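Local coordinates for inactive dihydroorotase-like domain (Chaetomium thermophilum, PDB 5NNL), which is of unknown function but is an inactive relative of dihydroorotase, with the alpha/beta-barrel fold expected of that family, at residues A[100-105]-A[113-118]; A[135-140]-A[163-168]; A[154-157]-A[161-164]. All coordinates share one frame; numbering follows the deposited sequence.

Interaction 1. Residues A[100-105]-A[113-118]; sequences IPFNHL and TQVEAH
The side-chain amide of Gln114 lies against Leu105 and is anchored to the chain just beyond it: NE2 is hydrogen-bonded to Ser106 O and, weakly, to Ile109 O. Gln114 OE1 lies 3.4 Å from Leu105 CB, and the two side chains slide past each other in opposite directions. Glutamine suits a buried spot beside a loop, since its amide nitrogen is carried far enough to reach the loop carbonyl of Ser106 from the helix. The next residue, Val115, does the apolar work with a single methyl. Its CG1 is anti to the backbone N (chi1 173°), which leaves CG2, anti to the carbonyl carbon, as the branch directed at the loop. There CG2 meets Leu105 CD1 at 3.6 Å, Phe102 CZ at 3.8 Å and Ile100 CG2 at 4.0 Å. The Leu105 and Phe102 side chains each cross that of the valine at about a right angle. The CG2 methyl itself meets the Phe102 ring obliquely. A compact branched residue fits among three larger side chains. Away from the helix, His104 ND1 donates to Asn103 OD1 (3.1 Å, 167° at the hydrogen); OD1 lies in the imidazole plane, while ND1 sits well above the plane of the Asn103 carbonyl. The contact joins the end of strand 98-100 and the loop after it to helix 111-121, with helix 134-146 alongside through Ile140 and Leu143, and Ile100 pairing by its backbone with Ile129 of strand 128-130.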
loop_
_atom_site.group_PDB
_atom_site.type_symbol
_atom_site.label_atom_id
_atom_site.label_comp_id
_atom_site.label_asym_id
_atom_site.label_seq_id
_atom_site.Cartn_x
_atom_site.Cartn_y
_atom_site.Cartn_z
ATOM N N ILE A 100 5.106 -2.314 12.116
ATOM C CA ILE A 100 5.042 -3.164 13.306
ATOM C C ILE A 100 4.021 -4.259 13.059
ATOM O O ILE A 100 2.819 -4.066 13.261
ATOM C CB ILE A 100 4.683 -2.351 14.562
ATOM C CG1 ILE A 100 5.682 -1.211 14.762
ATOM C CG2 ILE A 100 4.669 -3.273 15.779
ATOM C CD1 ILE A 100 5.400 -0.337 15.966
ATOM N N PRO A 101 4.454 -5.444 12.635
ATOM C CA PRO A 101 3.575 -6.610 12.663
ATOM C C PRO A 101 3.726 -7.357 13.979
ATOM O O PRO A 101 4.785 -7.358 14.607
ATOM C CB PRO A 101 4.090 -7.444 11.486
ATOM C CG PRO A 101 5.595 -7.183 11.513
ATOM C CD PRO A 101 5.786 -5.785 12.094
ATOM N N PHE A 102 2.640 -7.999 14.402
ATOM C CA PHE A 102 2.656 -8.706 15.676
ATOM C C PHE A 102 3.074 -10.167 15.554
ATOM O O PHE A 102 3.352 -10.802 16.578
ATOM C CB PHE A 102 1.283 -8.618 16.342
ATOM C CG PHE A 102 1.102 -7.389 17.183
ATOM C CD1 PHE A 102 1.122 -7.475 18.563
ATOM C CD2 PHE A 102 0.925 -6.149 16.596
ATOM C CE1 PHE A 102 0.955 -6.353 19.343
ATOM C CE2 PHE A 102 0.759 -5.018 17.370
ATOM C CZ PHE A 102 0.774 -5.119 18.748
ATOM N N ASN A 103 3.138 -10.712 14.339
ATOM C CA ASN A 103 3.620 -12.075 14.143
ATOM C C ASN A 103 5.141 -12.170 14.169
ATOM O O ASN A 103 5.675 -13.280 14.266
ATOM C CB ASN A 103 3.083 -12.638 12.818
ATOM C CG ASN A 103 3.495 -11.804 11.618
ATOM O OD1 ASN A 103 3.970 -10.681 11.768
ATOM N ND2 ASN A 103 3.309 -12.347 10.419
ATOM N N HIS A 104 5.848 -11.040 14.087
ATOM C CA HIS A 104 7.303 -11.027 14.195
ATOM C C HIS A 104 7.793 -11.060 15.637
ATOM O O HIS A 104 9.001 -11.200 15.857
ATOM C CB HIS A 104 7.883 -9.777 13.519
ATOM C CG HIS A 104 8.043 -9.902 12.036
ATOM N ND1 HIS A 104 7.013 -10.283 11.202
ATOM C CD2 HIS A 104 9.113 -9.684 11.235
ATOM C CE1 HIS A 104 7.444 -10.300 9.953
ATOM N NE2 HIS A 104 8.714 -9.940 9.946
ATOM N N LEU A 105 6.900 -10.936 16.612
ATOM C CA LEU A 105 7.290 -10.660 17.984
ATOM C C LEU A 105 7.390 -11.943 18.801
ATOM O O LEU A 105 6.788 -12.971 18.478
ATOM C CB LEU A 105 6.299 -9.688 18.628
ATOM C CG LEU A 105 6.082 -8.400 17.827
ATOM C CD1 LEU A 105 5.194 -7.431 18.586
ATOM C CD2 LEU A 105 7.402 -7.736 17.476
ATOM N N THR A 113 5.083 -4.861 25.744
ATOM C CA THR A 113 6.395 -4.324 26.095
ATOM C C THR A 113 7.270 -4.188 24.856
ATOM O O THR A 113 7.897 -3.145 24.636
ATOM C CB THR A 113 7.066 -5.221 27.141
ATOM O OG1 THR A 113 6.200 -5.369 28.275
ATOM C CG2 THR A 113 8.397 -4.623 27.603
ATOM N N GLN A 114 7.312 -5.230 24.022
ATOM C CA GLN A 114 8.169 -5.199 22.840
ATOM C C GLN A 114 7.791 -4.048 21.918
ATOM O O GLN A 114 8.666 -3.364 21.375
ATOM C CB GLN A 114 8.085 -6.527 22.088
ATOM C CG GLN A 114 8.379 -7.752 22.933
ATOM C CD GLN A 114 8.083 -9.041 22.199
ATOM O OE1 GLN A 114 8.611 -9.285 21.114
ATOM N NE2 GLN A 114 7.221 -9.870 22.782
ATOM N N VAL A 115 6.491 -3.821 21.724
ATOM C CA VAL A 115 6.052 -2.715 20.882
ATOM C C VAL A 115 6.349 -1.384 21.561
ATOM O O VAL A 115 6.713 -0.403 20.903
ATOM C CB VAL A 115 4.558 -2.867 20.538
ATOM C CG1 VAL A 115 4.030 -1.631 19.810
ATOM C CG2 VAL A 115 4.340 -4.109 19.682
ATOM N N GLU A 116 6.206 -1.330 22.888
ATOM C CA GLU A 116 6.493 -0.095 23.614
ATOM C C GLU A 116 7.930 0.354 23.393
ATOM O O GLU A 116 8.198 1.558 23.319
ATOM C CB GLU A 116 6.216 -0.290 25.110
ATOM C CG GLU A 116 6.750 0.819 26.025
ATOM C CD GLU A 116 6.077 2.160 25.798
ATOM O OE1 GLU A 116 5.043 2.201 25.102
ATOM O OE2 GLU A 116 6.579 3.177 26.323
ATOM N N ALA A 117 8.863 -0.594 23.285
ATOM C CA ALA A 117 10.263 -0.239 23.074
ATOM C C ALA A 117 10.430 0.571 21.794
ATOM O O ALA A 117 11.076 1.625 21.792
ATOM C CB ALA A 117 11.120 -1.507 23.038
ATOM N N HIS A 118 9.831 0.102 20.695
ATOM C CA HIS A 118 9.895 0.847 19.441
ATOM C C HIS A 118 9.247 2.218 19.579
ATOM O O HIS A 118 9.784 3.219 19.089
ATOM C CB HIS A 118 9.226 0.044 18.326
ATOM C CG HIS A 118 9.908 -1.253 18.023
ATOM N ND1 HIS A 118 10.887 -1.374 17.060
ATOM C CD2 HIS A 118 9.750 -2.489 18.553
ATOM C CE1 HIS A 118 11.303 -2.627 17.011
ATOM N NE2 HIS A 118 10.628 -3.325 17.907
#

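Interaction 2. Residues A[135-140]-A[163-168]; sequences TDLASI and KLITLG
Leu137 and Leu164 reach toward each other tip to tip, their CD2 methyls 4.1 Å apart. The same Leu164 methyl also rests on Ala138, with CD2 4.1 Å from Ala138 CB, so one branch of the leucine spans two consecutive residues of helix 135-140. A looser touch follows, where Leu137 CD2 comes within 4.4 Å of Ile165 CD1. Both leucines carry CG anti to the backbone N (chi1 175° in Leu137, 176° in Leu164), which extends each isobutyl group across the gap. That reach is needed, because the two helical segments run nearly parallel, at 17°, with their axes 11.2 Å apart at closest approach. Small Ala138 lets the Leu164 tip settle close to the opposite backbone, whereas the larger leucines bridge the remainder. Helices 134-146 and 159-170 are successive, with strand 151-153 between them in the chain, and pack side by side as expected in the helical layer of an alpha/beta barrel. Behind this first shell, Leu137 leans on Val153 of that strand and Ile165 on Val156 of the loop that follows it. Within helix 135-140, Thr135 O accepts both Ser139 N and Ser139 OG, the hydroxyl at 2.7 Å, from opposite faces of its plane. Between the segments themselves only hydrocarbon meets hydrocarbon, which implies that this partly buried junction rests on shape and on excluding water rather than on directional bonds.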
loop_
_atom_site.group_PDB
_atom_site.type_symbol
_atom_site.label_atom_id
_atom_site.label_comp_id
_atom_site.label_asym_id
_atom_site.label_seq_id
_atom_site.Cartn_x
_atom_site.Cartn_y
_atom_site.Cartn_z
ATOM N N THR A 135 -7.147 -7.797 19.448
ATOM C CA THR A 135 -6.513 -7.388 20.695
ATOM C C THR A 135 -5.129 -6.795 20.463
ATOM O O THR A 135 -4.722 -5.881 21.188
ATOM C CB THR A 135 -6.446 -8.569 21.664
ATOM O OG1 THR A 135 -6.001 -9.745 20.973
ATOM C CG2 THR A 135 -7.821 -8.829 22.260
ATOM N N ASP A 136 -4.390 -7.292 19.468
ATOM C CA ASP A 136 -3.140 -6.636 19.095
ATOM C C ASP A 136 -3.399 -5.212 18.626
ATOM O O ASP A 136 -2.656 -4.289 18.977
ATOM C CB ASP A 136 -2.425 -7.420 17.994
ATOM C CG ASP A 136 -1.962 -8.789 18.446
ATOM O OD1 ASP A 136 -1.833 -9.011 19.670
ATOM O OD2 ASP A 136 -1.713 -9.641 17.567
ATOM N N LEU A 137 -4.449 -5.019 17.819
ATOM C CA LEU A 137 -4.797 -3.681 17.347
ATOM C C LEU A 137 -5.111 -2.753 18.514
ATOM O O LEU A 137 -4.583 -1.638 18.597
ATOM C CB LEU A 137 -5.987 -3.755 16.388
ATOM C CG LEU A 137 -6.555 -2.417 15.902
ATOM C CD1 LEU A 137 -5.474 -1.575 15.233
ATOM C CD2 LEU A 137 -7.721 -2.649 14.950
ATOM N N ALA A 138 -5.981 -3.193 19.425
ATOM C CA ALA A 138 -6.299 -2.369 20.585
ATOM C C ALA A 138 -5.056 -2.073 21.414
ATOM O O ALA A 138 -4.955 -0.999 22.016
ATOM C CB ALA A 138 -7.368 -3.056 21.438
ATOM N N SER A 139 -4.089 -2.995 21.439
ATOM C CA SER A 139 -2.874 -2.791 22.227
ATOM C C SER A 139 -2.017 -1.671 21.648
ATOM O O SER A 139 -1.507 -0.819 22.387
ATOM C CB SER A 139 -2.066 -4.084 22.292
ATOM O OG SER A 139 -2.808 -5.115 22.912
ATOM N N ILE A 140 -1.821 -1.672 20.331
ATOM C CA ILE A 140 -0.995 -0.636 19.723
ATOM C C ILE A 140 -1.747 0.693 19.666
ATOM O O ILE A 140 -1.127 1.761 19.707
ATOM C CB ILE A 140 -0.510 -1.098 18.337
ATOM C CG1 ILE A 140 0.609 -0.185 17.829
ATOM C CG2 ILE A 140 -1.660 -1.153 17.338
ATOM C CD1 ILE A 140 1.433 -0.801 16.721
ATOM N N LYS A 163 -14.790 -0.854 13.185
ATOM C CA LYS A 163 -15.616 -0.206 14.196
ATOM C C LYS A 163 -14.792 0.242 15.395
ATOM O O LYS A 163 -15.090 1.281 15.996
ATOM C CB LYS A 163 -16.735 -1.142 14.643
ATOM C CG LYS A 163 -17.831 -1.316 13.600
ATOM C CD LYS A 163 -19.082 -1.929 14.190
ATOM C CE LYS A 163 -19.817 -0.938 15.087
ATOM N NZ LYS A 163 -21.173 -1.428 15.455
ATOM N N LEU A 164 -13.760 -0.519 15.762
ATOM C CA LEU A 164 -12.859 -0.064 16.815
ATOM C C LEU A 164 -12.102 1.181 16.378
ATOM O O LEU A 164 -11.899 2.106 17.173
ATOM C CB LEU A 164 -11.889 -1.184 17.196
ATOM C CG LEU A 164 -10.814 -0.827 18.227
ATOM C CD1 LEU A 164 -11.433 -0.444 19.563
ATOM C CD2 LEU A 164 -9.843 -1.982 18.395
ATOM N N ILE A 165 -11.682 1.230 15.112
ATOM C CA ILE A 165 -11.007 2.417 14.599
ATOM C C ILE A 165 -11.959 3.606 14.601
ATOM O O ILE A 165 -11.575 4.723 14.966
ATOM C CB ILE A 165 -10.432 2.130 13.199
ATOM C CG1 ILE A 165 -9.253 1.158 13.311
ATOM C CG2 ILE A 165 -9.977 3.415 12.507
ATOM C CD1 ILE A 165 -8.925 0.430 12.026
ATOM N N THR A 166 -13.217 3.384 14.208
ATOM C CA THR A 166 -14.224 4.438 14.280
ATOM C C THR A 166 -14.312 5.008 15.692
ATOM O O THR A 166 -14.337 6.229 15.885
ATOM C CB THR A 166 -15.587 3.894 13.846
ATOM O OG1 THR A 166 -15.507 3.400 12.502
ATOM C CG2 THR A 166 -16.657 4.977 13.929
ATOM N N LEU A 167 -14.367 4.129 16.695
ATOM C CA LEU A 167 -14.469 4.590 18.075
ATOM C C LEU A 167 -13.234 5.382 18.481
ATOM O O LEU A 167 -13.344 6.437 19.117
ATOM C CB LEU A 167 -14.681 3.397 19.009
ATOM C CG LEU A 167 -14.916 3.719 20.487
ATOM C CD1 LEU A 167 -16.188 4.519 20.677
ATOM C CD2 LEU A 167 -14.962 2.437 21.308
ATOM N N GLY A 168 -12.045 4.893 18.125
ATOM C CA GLY A 168 -10.838 5.642 18.422
ATOM C C GLY A 168 -10.860 7.030 17.811
ATOM O O GLY A 168 -10.483 8.011 18.459
#

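Interaction 3. Residues A[154-157]-A[161-164]; sequences SAVT and DIKL
Val156 lays its CG1 methyl over the first turn of the helix that follows, touching Ile162 CD1 and Asp161 CB, each at 4.1 Å. This is a beta-to-alpha connection of what is, from its family and strand order, probably an alpha/beta barrel: the loop that leads from strand 151-153 into helix 159-170. CG1 sits anti to the backbone N (chi1 -178°), a setting that points it at the helix, and the Val156 and Ile162 side chains cross at about a right angle. Two beta-branched residues make a compact, rigid joint here, with Cys177 of the neighbouring strand against both. Ala155 has left-handed helical backbone angles (phi 52°), which turn the chain sharply as it leaves the strand. Asp161 is shared between two jobs. Its OD1 accepts from Thr134 N at the start of helix 134-146, a position that probably favours a negative charge. Its other oxygen reaches back to the loop through a water, which donates to Asp161 OD2 at 2.8 Å and accepts from Thr157 N at 2.9 Å. A short acid suits this, having one oxygen for each side. The threonine folds back on the turn as well, with Thr157 OG1 donating to Ala155 O at 3.0 Å from above the carbonyl plane.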
loop_
_atom_site.group_PDB
_atom_site.type_symbol
_atom_site.label_atom_id
_atom_site.label_comp_id
_atom_site.label_asym_id
_atom_site.label_seq_id
_atom_site.Cartn_x
_atom_site.Cartn_y
_atom_site.Cartn_z
ATOM N N SER A 154 -3.135 -0.785 8.589
ATOM C CA SER A 154 -3.111 -1.150 7.182
ATOM C C SER A 154 -3.916 -2.418 6.926
ATOM O O SER A 154 -4.053 -3.281 7.797
ATOM C CB SER A 154 -1.672 -1.351 6.704
ATOM O OG SER A 154 -1.613 -1.423 5.289
ATOM N N ALA A 155 -4.446 -2.511 5.708
ATOM C CA ALA A 155 -5.163 -3.693 5.232
ATOM C C ALA A 155 -6.267 -4.109 6.202
ATOM O O ALA A 155 -6.434 -5.286 6.527
ATOM C CB ALA A 155 -4.194 -4.850 4.980
ATOM N N VAL A 156 -7.045 -3.125 6.658
ATOM C CA VAL A 156 -8.206 -3.439 7.479
ATOM C C VAL A 156 -9.177 -4.280 6.661
ATOM O O VAL A 156 -9.428 -4.009 5.479
ATOM C CB VAL A 156 -8.873 -2.159 8.008
ATOM C CG1 VAL A 156 -10.055 -2.511 8.908
ATOM C CG2 VAL A 156 -7.860 -1.305 8.779
ATOM N N THR A 157 -9.718 -5.323 7.292
ATOM C CA THR A 157 -10.555 -6.298 6.605
ATOM C C THR A 157 -11.855 -6.633 7.326
ATOM O O THR A 157 -12.786 -7.106 6.665
ATOM C CB THR A 157 -9.779 -7.608 6.382
ATOM O OG1 THR A 157 -8.488 -7.321 5.826
ATOM C CG2 THR A 157 -10.529 -8.524 5.426
ATOM N N ASP A 161 -12.729 -4.630 13.396
ATOM C CA ASP A 161 -11.585 -3.722 13.439
ATOM C C ASP A 161 -11.966 -2.318 12.971
ATOM O O ASP A 161 -11.549 -1.326 13.581
ATOM C CB ASP A 161 -10.429 -4.282 12.601
ATOM C CG ASP A 161 -9.649 -5.379 13.327
ATOM O OD1 ASP A 161 -9.979 -5.697 14.488
ATOM O OD2 ASP A 161 -8.695 -5.922 12.733
ATOM N N ILE A 162 -12.770 -2.204 11.911
ATOM C CA ILE A 162 -13.099 -0.868 11.416
ATOM C C ILE A 162 -13.973 -0.129 12.419
ATOM O O ILE A 162 -13.906 1.101 12.522
ATOM C CB ILE A 162 -13.762 -0.933 10.024
ATOM C CG1 ILE A 162 -13.683 0.432 9.322
ATOM C CG2 ILE A 162 -15.226 -1.369 10.113
ATOM C CD1 ILE A 162 -12.270 0.888 8.978
ATOM N N LYS A 163 -14.790 -0.854 13.185
ATOM C CA LYS A 163 -15.616 -0.206 14.196
ATOM C C LYS A 163 -14.792 0.242 15.395
ATOM O O LYS A 163 -15.090 1.281 15.996
ATOM C CB LYS A 163 -16.735 -1.142 14.643
ATOM C CG LYS A 163 -17.831 -1.316 13.600
ATOM C CD LYS A 163 -19.082 -1.929 14.190
ATOM C CE LYS A 163 -19.817 -0.938 15.087
ATOM N NZ LYS A 163 -21.173 -1.428 15.455
ATOM N N LEU A 164 -13.760 -0.519 15.762
ATOM C CA LEU A 164 -12.859 -0.064 16.815
ATOM C C LEU A 164 -12.102 1.181 16.378
ATOM O O LEU A 164 -11.899 2.106 17.173
ATOM C CB LEU A 164 -11.889 -1.184 17.196
ATOM C CG LEU A 164 -10.814 -0.827 18.227
ATOM C CD1 LEU A 164 -11.433 -0.444 19.563
ATOM C CD2 LEU A 164 -9.843 -1.982 18.395
HETATM O O HOH W 1 -8.956 -5.953 9.982
#

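Overall arrangement
The three contacts follow one another around the helical layer of what is probably an alpha/beta barrel. Interaction 1 meets interaction 2 at helix 134-146: their centres lie about 16 Å apart, yet Phe102 CD1 comes to 3.4 Å from Asp136 CG, and Ile140 CD1 is 4.1 Å from Val115 CG1. Interactions 2 and 3 are closer, with centres about 8 Å apart, and share Lys163 and Leu164 on helix 159-170. They are joined by packing of Leu137 CD2 on Asp161 CG (3.7 Å) and of Ile165 CD1 on Val156 CG2 (3.8 Å). Interactions 1 and 3 do not touch, their nearest atoms being about 8 Å apart, so helix 134-146 links them.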